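Local coordinates for protein NAD nucleotidase (Haemophilus influenzae, PDB 3ZTV) that hydrolyses NAD to adenosine and nicotinamide riboside in the periplasm, acting as both a pyrophosphatase and a 5'-nucleotidase with greatest activity on AMP, at residues Gly369-Lys377 and Ala457-Tyr468; Ser385-Met395 and Thr405-Ile416. All coordinates share one frame; numbering follows the deposited sequence.

Contact 1. Residues Gly369-Lys377 and Ala457-Tyr468; sequences GSANRIPNK and ALVDGSTGAFPY. With ADN (adenosine), chain D.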
loop_
_atom_site.group_PDB
_atom_site.type_symbol
_atom_site.label_atom_id
_atom_site.label_comp_id
_atom_site.label_asym_id
_atom_site.label_seq_id
_atom_site.Cartn_x
_atom_site.Cartn_y
_atom_site.Cartn_z
ATOM N N GLY A 369 -1.574 24.753 41.922
ATOM C CA GLY A 369 -2.810 25.105 42.591
ATOM C C GLY A 369 -3.294 26.489 42.213
ATOM O O GLY A 369 -2.691 27.174 41.386
ATOM N N SER A 370 -4.385 26.913 42.837
ATOM C CA SER A 370 -5.047 28.157 42.462
ATOM C C SER A 370 -4.173 29.401 42.635
ATOM O O SER A 370 -4.201 30.309 41.803
ATOM C CB SER A 370 -6.346 28.320 43.251
ATOM O OG SER A 370 -7.039 29.488 42.851
ATOM N N ALA A 371 -3.397 29.441 43.712
ATOM C CA ALA A 371 -2.598 30.621 44.021
ATOM C C ALA A 371 -1.561 30.928 42.943
ATOM O O ALA A 371 -1.196 32.087 42.729
ATOM C CB ALA A 371 -1.919 30.460 45.377
ATOM N N ASN A 372 -1.088 29.888 42.262
ATOM C CA ASN A 372 0.023 30.042 41.325
ATOM C C ASN A 372 -0.368 29.957 39.853
ATOM O O ASN A 372 0.499 29.824 38.993
ATOM C CB ASN A 372 1.128 29.030 41.634
ATOM C CG ASN A 372 1.738 29.240 43.007
ATOM O OD1 ASN A 372 2.498 30.186 43.223
ATOM N ND2 ASN A 372 1.418 28.350 43.942
ATOM N N ARG A 373 -1.661 30.059 39.567
ATOM C CA ARG A 373 -2.146 29.882 38.198
ATOM C C ARG A 373 -1.538 30.867 37.209
ATOM O O ARG A 373 -1.202 30.491 36.084
ATOM C CB ARG A 373 -3.670 29.961 38.143
ATOM C CG ARG A 373 -4.360 28.725 38.685
ATOM C CD ARG A 373 -5.855 28.949 38.797
ATOM N NE ARG A 373 -6.561 27.740 39.204
ATOM C CZ ARG A 373 -7.875 27.682 39.390
ATOM N NH1 ARG A 373 -8.616 28.765 39.197
ATOM N NH2 ARG A 373 -8.449 26.546 39.764
ATOM N N ILE A 374 -1.404 32.123 37.628
ATOM C CA ILE A 374 -0.877 33.177 36.763
ATOM C C ILE A 374 0.410 33.746 37.355
ATOM O O ILE A 374 0.441 34.128 38.527
ATOM C CB ILE A 374 -1.899 34.305 36.578
ATOM C CG1 ILE A 374 -3.209 33.745 36.013
ATOM C CG2 ILE A 374 -1.340 35.387 35.667
ATOM C CD1 ILE A 374 -4.328 34.757 35.937
ATOM N N PRO A 375 1.484 33.802 36.552
ATOM C CA PRO A 375 2.757 34.294 37.088
ATOM C C PRO A 375 2.680 35.771 37.438
ATOM O O PRO A 375 1.929 36.511 36.801
ATOM C CB PRO A 375 3.735 34.096 35.923
ATOM C CG PRO A 375 3.058 33.123 34.997
ATOM C CD PRO A 375 1.599 33.392 35.141
ATOM N N ASN A 376 3.447 36.180 38.448
ATOM C CA ASN A 376 3.600 37.593 38.798
ATOM C C ASN A 376 2.323 38.288 39.268
ATOM O O ASN A 376 2.205 39.511 39.183
ATOM C CB ASN A 376 4.245 38.363 37.639
ATOM C CG ASN A 376 5.709 38.012 37.457
ATOM O OD1 ASN A 376 6.467 37.950 38.427
ATOM N ND2 ASN A 376 6.113 37.763 36.214
ATOM N N LYS A 377 1.369 37.508 39.765
ATOM C CA LYS A 377 0.185 38.070 40.400
ATOM C C LYS A 377 0.314 37.974 41.918
ATOM O O LYS A 377 1.089 37.167 42.430
ATOM C CB LYS A 377 -1.079 37.345 39.935
ATOM C CG LYS A 377 -1.533 37.718 38.532
ATOM C CD LYS A 377 -1.767 39.217 38.414
ATOM C CE LYS A 377 -2.359 39.592 37.064
ATOM N NZ LYS A 377 -3.826 39.849 37.140
ATOM N N ALA A 457 -8.514 33.370 31.118
ATOM C CA ALA A 457 -7.894 33.392 32.445
ATOM C C ALA A 457 -7.885 34.782 33.077
ATOM O O ALA A 457 -8.057 34.923 34.286
ATOM C CB ALA A 457 -6.466 32.846 32.376
ATOM N N LEU A 458 -7.669 35.800 32.254
ATOM C CA LEU A 458 -7.430 37.151 32.747
ATOM C C LEU A 458 -8.681 38.015 32.771
ATOM O O LEU A 458 -8.773 38.953 33.567
ATOM C CB LEU A 458 -6.360 37.834 31.891
ATOM C CG LEU A 458 -4.957 37.227 31.960
ATOM C CD1 LEU A 458 -4.115 37.704 30.789
ATOM C CD2 LEU A 458 -4.288 37.563 33.289
ATOM N N VAL A 459 -9.644 37.709 31.907
ATOM C CA VAL A 459 -10.806 38.580 31.751
ATOM C C VAL A 459 -12.156 37.869 31.814
ATOM O O VAL A 459 -12.987 38.188 32.663
ATOM C CB VAL A 459 -10.732 39.383 30.429
ATOM C CG1 VAL A 459 -11.958 40.284 30.280
ATOM C CG2 VAL A 459 -9.451 40.204 30.372
ATOM N N ASP A 460 -12.374 36.914 30.915
ATOM C CA ASP A 460 -13.712 36.368 30.687
ATOM C C ASP A 460 -14.141 35.247 31.634
ATOM O O ASP A 460 -15.337 35.008 31.810
ATOM C CB ASP A 460 -13.844 35.889 29.240
ATOM C CG ASP A 460 -13.680 37.010 28.235
ATOM O OD1 ASP A 460 -14.019 38.169 28.565
ATOM O OD2 ASP A 460 -13.216 36.729 27.111
ATOM N N GLY A 461 -13.183 34.554 32.240
ATOM C CA GLY A 461 -13.522 33.393 33.043
ATOM C C GLY A 461 -12.540 32.992 34.127
ATOM O O GLY A 461 -11.944 33.838 34.788
ATOM N N SER A 462 -12.383 31.685 34.304
ATOM C CA SER A 462 -11.573 31.112 35.374
ATOM C C SER A 462 -10.075 31.249 35.124
ATOM O O SER A 462 -9.598 31.005 34.016
ATOM C CB SER A 462 -11.931 29.631 35.552
ATOM O OG SER A 462 -10.978 28.944 36.346
ATOM N N THR A 463 -9.335 31.616 36.166
ATOM C CA THR A 463 -7.881 31.720 36.070
ATOM C C THR A 463 -7.255 30.370 35.746
ATOM O O THR A 463 -6.102 30.301 35.320
ATOM C CB THR A 463 -7.265 32.252 37.375
ATOM O OG1 THR A 463 -7.717 31.450 38.472
ATOM C CG2 THR A 463 -7.664 33.703 37.605
ATOM N N GLY A 464 -8.015 29.298 35.945
ATOM C CA GLY A 464 -7.522 27.958 35.669
ATOM C C GLY A 464 -7.234 27.696 34.200
ATOM O O GLY A 464 -6.622 26.682 33.858
ATOM N N ALA A 465 -7.674 28.598 33.326
ATOM C CA ALA A 465 -7.419 28.454 31.892
ATOM C C ALA A 465 -5.979 28.789 31.496
ATOM O O ALA A 465 -5.549 28.466 30.388
ATOM C CB ALA A 465 -8.390 29.311 31.091
ATOM N N PHE A 466 -5.232 29.443 32.377
ATOM C CA PHE A 466 -3.926 29.959 31.979
ATOM C C PHE A 466 -3.018 28.830 31.485
ATOM O O PHE A 466 -2.833 27.837 32.184
ATOM C CB PHE A 466 -3.265 30.742 33.112
ATOM C CG PHE A 466 -2.181 31.658 32.634
ATOM C CD1 PHE A 466 -0.891 31.189 32.447
ATOM C CD2 PHE A 466 -2.467 32.985 32.336
ATOM C CE1 PHE A 466 0.107 32.028 31.984
ATOM C CE2 PHE A 466 -1.472 33.829 31.870
ATOM C CZ PHE A 466 -0.182 33.344 31.696
ATOM N N PRO A 467 -2.440 28.980 30.274
ATOM C CA PRO A 467 -1.731 27.876 29.618
ATOM C C PRO A 467 -0.229 27.817 29.890
ATOM O O PRO A 467 0.447 28.848 29.925
ATOM C CB PRO A 467 -1.964 28.169 28.136
ATOM C CG PRO A 467 -1.937 29.667 28.073
ATOM C CD PRO A 467 -2.591 30.137 29.369
ATOM N N TYR A 468 0.274 26.604 30.076
ATOM C CA TYR A 468 1.708 26.348 30.176
ATOM C C TYR A 468 2.009 25.169 29.267
ATOM O O TYR A 468 1.167 24.281 29.101
ATOM C CB TYR A 468 2.116 25.994 31.608
ATOM C CG TYR A 468 1.918 27.101 32.624
ATOM C CD1 TYR A 468 0.660 27.376 33.152
ATOM C CD2 TYR A 468 2.994 27.865 33.064
ATOM C CE1 TYR A 468 0.480 28.383 34.089
ATOM C CE2 TYR A 468 2.819 28.879 34.000
ATOM C CZ TYR A 468 1.561 29.133 34.508
ATOM O OH TYR A 468 1.368 30.133 35.445
HETATM O "O5'" ADN D . -12.814 24.782 39.163
HETATM C "C5'" ADN D . -13.023 24.835 37.750
HETATM C "C4'" ADN D . -11.668 24.873 37.054
HETATM O "O4'" ADN D . -10.987 23.628 37.231
HETATM C "C3'" ADN D . -11.776 25.083 35.557
HETATM O "O3'" ADN D . -11.749 26.474 35.224
HETATM C "C2'" ADN D . -10.555 24.361 35.020
HETATM O "O2'" ADN D . -9.414 25.227 34.999
HETATM C "C1'" ADN D . -10.301 23.261 36.033
HETATM N N9 ADN D . -10.851 21.986 35.523
HETATM C C8 ADN D . -12.084 21.483 35.732
HETATM N N7 ADN D . -12.228 20.284 35.103
HETATM C C5 ADN D . -11.065 20.012 34.471
HETATM C C6 ADN D . -10.512 18.927 33.629
HETATM N N6 ADN D . -11.239 17.836 33.295
HETATM N N1 ADN D . -9.245 19.057 33.192
HETATM C C2 ADN D . -8.484 20.123 33.498
HETATM N N3 ADN D . -8.916 21.142 34.254
HETATM C C4 ADN D . -10.169 21.137 34.762
HETATM O O HOH W 1 -5.942 32.103 40.571
#
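Arg373 meets Thr463 and Gly464 with a side chain stretched out from CG to NE; its CG stands beside the backbone N (chi1 -75°), and the extension brings the guanidinium over Gly464, across the side chain of Thr463. Thr463 turns OG1 into the position between its own N and carbonyl carbon (chi1 53°), where it accepts a nearly straight hydrogen bond from Arg373 NH1 at 2.9 Å (168°), lying in the guanidinium plane. Gly464 CA sits over one face of that plane, offset toward the rim, and Ser370 OG lies farther off on the opposite face, so the group is bonded at its edge and flanked on both faces. A water links Ser370 O to Thr463 OG1. Ser462 OG closes an ST turn by accepting from Gly464 N at 3.0 Å and donates to adenosine O3' at 2.8 Å; this loop, leading from helix 443-460 to strand 467-470, forms part of the nucleoside pocket in the C-terminal domain of the 5'-nucleotidase family. Arg373 probably contributes to substrate binding there. Next to these polar groups, Ile374 packs by CD1 against Leu458 CD2 at 3.9 Å and touches Thr463 CG2, while its side chain crosses that of Phe466 at about a right angle, CG1 touching CD2. Pro375 CD makes an off-centre CH-pi contact with the Phe466 ring, 4.2 Å from its centroid. Phe569 of strand 567-570 packs edge-to-face on the same ring. Tyr468 OH donates to Arg373 O at 2.7 Å, approaching from above the carbonyl plane, although the oxygen itself lies at the edge of the tyrosine ring; the same hydroxyl is also hydrogen-bonded to Ser385 N, and Pro375 CD approaches it to 3.3 Å.

Contact 2. Residues Ser385-Met395 and Thr405-Ile416; sequences SIATRFIAETM and TIQNAGGVRADI. With ADN (adenosine), chain D.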
loop_
_atom_site.group_PDB
_atom_site.type_symbol
_atom_site.label_atom_id
_atom_site.label_comp_id
_atom_site.label_asym_id
_atom_site.label_seq_id
_atom_site.Cartn_x
_atom_site.Cartn_y
_atom_site.Cartn_z
ATOM N N SER A 385 2.742 28.697 37.624
ATOM C CA SER A 385 2.484 27.289 37.887
ATOM C C SER A 385 3.511 26.356 37.241
ATOM O O SER A 385 3.247 25.750 36.197
ATOM C CB SER A 385 1.074 26.916 37.421
ATOM O OG SER A 385 0.698 25.662 37.958
ATOM N N ILE A 386 4.677 26.231 37.865
ATOM C CA ILE A 386 5.709 25.321 37.379
ATOM C C ILE A 386 5.182 23.884 37.363
ATOM O O ILE A 386 5.543 23.087 36.494
ATOM C CB ILE A 386 7.004 25.408 38.228
ATOM C CG1 ILE A 386 7.588 26.825 38.163
ATOM C CG2 ILE A 386 8.031 24.405 37.731
ATOM C CD1 ILE A 386 8.820 27.033 39.040
ATOM N N ALA A 387 4.312 23.560 38.315
ATOM C CA ALA A 387 3.699 22.236 38.353
ATOM C C ALA A 387 2.922 21.935 37.068
ATOM O O ALA A 387 2.907 20.794 36.611
ATOM C CB ALA A 387 2.810 22.078 39.588
ATOM N N THR A 388 2.302 22.954 36.479
ATOM C CA THR A 388 1.597 22.769 35.210
ATOM C C THR A 388 2.571 22.473 34.067
ATOM O O THR A 388 2.299 21.619 33.216
ATOM C CB THR A 388 0.705 23.973 34.867
ATOM O OG1 THR A 388 -0.244 24.169 35.922
ATOM C CG2 THR A 388 -0.042 23.728 33.564
ATOM N N ARG A 389 3.709 23.169 34.041
ATOM C CA ARG A 389 4.762 22.842 33.078
ATOM C C ARG A 389 5.190 21.380 33.235
ATOM O O ARG A 389 5.360 20.665 32.248
ATOM C CB ARG A 389 5.958 23.798 33.213
ATOM C CG ARG A 389 7.075 23.580 32.198
ATOM C CD ARG A 389 8.184 22.713 32.763
ATOM N NE ARG A 389 9.214 22.390 31.776
ATOM C CZ ARG A 389 10.414 22.961 31.714
ATOM N NH1 ARG A 389 10.757 23.911 32.575
ATOM N NH2 ARG A 389 11.276 22.579 30.782
ATOM N N PHE A 390 5.351 20.933 34.476
ATOM C CA PHE A 390 5.667 19.537 34.751
ATOM C C PHE A 390 4.633 18.591 34.121
ATOM O O PHE A 390 4.987 17.625 33.438
ATOM C CB PHE A 390 5.727 19.323 36.263
ATOM C CG PHE A 390 6.282 17.993 36.673
ATOM C CD1 PHE A 390 6.954 17.195 35.769
ATOM C CD2 PHE A 390 6.146 17.550 37.979
ATOM C CE1 PHE A 390 7.463 15.976 36.150
ATOM C CE2 PHE A 390 6.655 16.329 38.368
ATOM C CZ PHE A 390 7.318 15.539 37.450
ATOM N N ILE A 391 3.355 18.860 34.365
ATOM C CA ILE A 391 2.312 18.016 33.799
ATOM C C ILE A 391 2.381 18.034 32.269
ATOM O O ILE A 391 2.247 16.993 31.621
ATOM C CB ILE A 391 0.906 18.406 34.307
ATOM C CG1 ILE A 391 0.827 18.218 35.827
ATOM C CG2 ILE A 391 -0.156 17.569 33.607
ATOM C CD1 ILE A 391 1.234 16.853 36.282
ATOM N N ALA A 392 2.609 19.209 31.687
ATOM C CA ALA A 392 2.773 19.293 30.235
ATOM C C ALA A 392 3.938 18.424 29.754
ATOM O O ALA A 392 3.843 17.779 28.708
ATOM C CB ALA A 392 2.944 20.741 29.781
ATOM N N GLU A 393 5.021 18.390 30.521
ATOM C CA GLU A 393 6.161 17.531 30.176
ATOM C C GLU A 393 5.804 16.037 30.210
ATOM O O GLU A 393 6.301 15.263 29.393
ATOM C CB GLU A 393 7.376 17.812 31.073
ATOM C CG GLU A 393 7.928 19.236 30.978
ATOM C CD GLU A 393 8.794 19.484 29.748
ATOM O OE1 GLU A 393 9.071 18.535 28.979
ATOM O OE2 GLU A 393 9.196 20.651 29.553
ATOM N N THR A 394 4.950 15.629 31.149
ATOM C CA THR A 394 4.542 14.225 31.206
ATOM C C THR A 394 3.728 13.855 29.962
ATOM O O THR A 394 3.817 12.739 29.458
ATOM C CB THR A 394 3.751 13.879 32.500
ATOM O OG1 THR A 394 2.439 14.442 32.448
ATOM C CG2 THR A 394 4.486 14.385 33.755
ATOM N N MET A 395 2.954 14.807 29.458
ATOM C CA MET A 395 2.179 14.607 28.241
ATOM C C MET A 395 3.087 14.564 27.007
ATOM O O MET A 395 2.900 13.749 26.103
ATOM C CB MET A 395 1.156 15.733 28.104
ATOM C CG MET A 395 0.156 15.782 29.255
ATOM S SD MET A 395 -0.614 17.389 29.529
ATOM C CE MET A 395 -1.690 17.452 28.109
ATOM N N THR A 405 3.152 20.354 23.813
ATOM C CA THR A 405 1.913 20.121 24.542
ATOM C C THR A 405 1.516 21.367 25.320
ATOM O O THR A 405 2.371 22.179 25.682
ATOM C CB THR A 405 2.035 18.952 25.526
ATOM O OG1 THR A 405 3.114 19.212 26.427
ATOM C CG2 THR A 405 2.278 17.642 24.790
ATOM N N ILE A 406 0.221 21.508 25.573
ATOM C CA ILE A 406 -0.321 22.640 26.320
ATOM C C ILE A 406 -1.273 22.122 27.390
ATOM O O ILE A 406 -2.157 21.313 27.093
ATOM C CB ILE A 406 -1.069 23.615 25.393
ATOM C CG1 ILE A 406 -0.101 24.196 24.357
ATOM C CG2 ILE A 406 -1.763 24.702 26.201
ATOM C CD1 ILE A 406 -0.778 24.972 23.244
ATOM N N GLN A 407 -1.082 22.584 28.626
ATOM C CA GLN A 407 -1.896 22.175 29.778
ATOM C C GLN A 407 -2.417 23.423 30.486
ATOM O O GLN A 407 -1.697 24.415 30.628
ATOM C CB GLN A 407 -1.067 21.309 30.745
ATOM C CG GLN A 407 -1.770 20.912 32.053
ATOM C CD GLN A 407 -2.863 19.863 31.871
ATOM O OE1 GLN A 407 -3.111 19.380 30.774
ATOM N NE2 GLN A 407 -3.520 19.509 32.968
ATOM N N ASN A 408 -3.671 23.386 30.925
ATOM C CA ASN A 408 -4.259 24.502 31.669
ATOM C C ASN A 408 -3.925 24.424 33.163
ATOM O O ASN A 408 -3.958 23.346 33.757
ATOM C CB ASN A 408 -5.780 24.547 31.467
ATOM C CG ASN A 408 -6.482 23.322 32.026
ATOM O OD1 ASN A 408 -6.176 22.189 31.655
ATOM N ND2 ASN A 408 -7.420 23.549 32.939
ATOM N N ALA A 409 -3.614 25.572 33.766
ATOM C CA ALA A 409 -3.189 25.643 35.167
ATOM C C ALA A 409 -4.220 25.093 36.158
ATOM O O ALA A 409 -3.860 24.614 37.230
ATOM C CB ALA A 409 -2.810 27.081 35.538
ATOM N N GLY A 410 -5.495 25.168 35.803
ATOM C CA GLY A 410 -6.551 24.668 36.667
ATOM C C GLY A 410 -6.566 23.154 36.771
ATOM O O GLY A 410 -7.283 22.587 37.599
ATOM N N GLY A 411 -5.781 22.494 35.927
ATOM C CA GLY A 411 -5.716 21.045 35.924
ATOM C C GLY A 411 -4.743 20.511 36.956
ATOM O O GLY A 411 -4.558 19.299 37.080
ATOM N N VAL A 412 -4.107 21.422 37.691
ATOM C CA VAL A 412 -3.168 21.057 38.748
ATOM C C VAL A 412 -3.577 21.760 40.050
ATOM O O VAL A 412 -3.591 22.990 40.128
ATOM C CB VAL A 412 -1.706 21.385 38.345
ATOM C CG1 VAL A 412 -1.465 20.998 36.890
ATOM C CG2 VAL A 412 -1.395 22.857 38.551
ATOM N N ARG A 413 -3.921 20.973 41.066
ATOM C CA ARG A 413 -4.615 21.494 42.244
ATOM C C ARG A 413 -3.724 21.900 43.415
ATOM O O ARG A 413 -4.212 22.464 44.394
ATOM C CB ARG A 413 -5.646 20.478 42.742
ATOM C CG ARG A 413 -6.918 20.408 41.926
ATOM C CD ARG A 413 -7.879 19.407 42.549
ATOM N NE ARG A 413 -9.262 19.639 42.147
ATOM C CZ ARG A 413 -10.267 18.820 42.441
ATOM N NH1 ARG A 413 -10.040 17.711 43.132
ATOM N NH2 ARG A 413 -11.499 19.106 42.040
ATOM N N ALA A 414 -2.433 21.609 43.329
ATOM C CA ALA A 414 -1.528 21.929 44.428
ATOM C C ALA A 414 -0.082 21.954 43.967
ATOM O O ALA A 414 0.239 21.483 42.872
ATOM C CB ALA A 414 -1.702 20.934 45.573
ATOM N N ASP A 415 0.792 22.507 44.805
ATOM C CA ASP A 415 2.220 22.457 44.544
ATOM C C ASP A 415 2.635 20.995 44.489
ATOM O O ASP A 415 2.041 20.150 45.161
ATOM C CB ASP A 415 3.024 23.135 45.666
ATOM C CG ASP A 415 2.710 24.619 45.828
ATOM O OD1 ASP A 415 1.917 25.182 45.054
ATOM O OD2 ASP A 415 3.289 25.236 46.749
ATOM N N ILE A 416 3.660 20.700 43.702
ATOM C CA ILE A 416 4.270 19.383 43.725
ATOM C C ILE A 416 5.558 19.491 44.531
ATOM O O ILE A 416 6.497 20.175 44.124
ATOM C CB ILE A 416 4.552 18.859 42.306
ATOM C CG1 ILE A 416 3.239 18.736 41.530
ATOM C CG2 ILE A 416 5.264 17.520 42.362
ATOM C CD1 ILE A 416 3.402 18.278 40.089
HETATM O "O5'" ADN D . -12.814 24.782 39.163
HETATM C "C5'" ADN D . -13.023 24.835 37.750
HETATM C "C4'" ADN D . -11.668 24.873 37.054
HETATM O "O4'" ADN D . -10.987 23.628 37.231
HETATM C "C3'" ADN D . -11.776 25.083 35.557
HETATM O "O3'" ADN D . -11.749 26.474 35.224
HETATM C "C2'" ADN D . -10.555 24.361 35.020
HETATM O "O2'" ADN D . -9.414 25.227 34.999
HETATM C "C1'" ADN D . -10.301 23.261 36.033
HETATM N N9 ADN D . -10.851 21.986 35.523
HETATM C C8 ADN D . -12.084 21.483 35.732
HETATM N N7 ADN D . -12.228 20.284 35.103
HETATM C C5 ADN D . -11.065 20.012 34.471
HETATM C C6 ADN D . -10.512 18.927 33.629
HETATM N N6 ADN D . -11.239 17.836 33.295
HETATM N N1 ADN D . -9.245 19.057 33.192
HETATM C C2 ADN D . -8.484 20.123 33.498
HETATM N N3 ADN D . -8.916 21.142 34.254
HETATM C C4 ADN D . -10.169 21.137 34.762
HETATM O O HOH W 2 -1.750 25.988 38.935
#
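The Phe390 ring meets Ile416 obliquely, with CD1 of the isoleucine, from the loop that follows the strand, 3.5 Å from ring atom CD2, while Phe549 packs edge-to-face with it and Phe559 lies nearly parallel. The flat amide of Gln407 has Met395 SD 3.4 Å from its OE1, which also accepts from Asn514, and Ile391 CG2 near NE2. The contact is a helix packed on a mixed sheet: helix 386-395 runs back across strand 405-408 at 138°, their axes 7.5 Å apart at closest approach. Thr388 crosses Gln407 at about a right angle; its OG1 stands beside the backbone N (chi1 -58°), turned toward Ala409 and Val412 CG2, which leaves CG2 anti to N and against the glutamine's CG and backbone O. Thr388 OG1 donates to the N-cap residue Ser385 at OG, and Ser385 OG in turn donates to a water that bonds to Ala409 O. Farther along the helix, Thr405 OG1 donates to Ala392 O at 2.8 Å. Asn408, on the other side of the strand, is one of the residues that hold adenosine: ND2 gives N3 a straight hydrogen bond of 3.1 Å (179°), while OD1 accepts from Asn514.

In the fold
Contact 2 is a buried helix-on-sheet interface, mostly aliphatic with a few hydroxyl and amide groups, whereas contact 1 is only partly buried and combines a hydrophobic patch with an arginine that probably binds substrate. They meet in one five-stranded sheet, where strands 467-470 and 404-408 are antiparallel neighbours: Tyr468 O faces Gln407 N at 2.9 Å. Beyond the strand ends the two 3-10 turns also join, Gly464 O lying 2.7 Å from Gly410 N, a probable hydrogen bond. Both contacts reach adenosine, but differently: 457-468 binds the ribose through Ser462, and 405-416 chiefly the base through Asn408. The helix start at Ser385 borders 369-377 at Asn372 O.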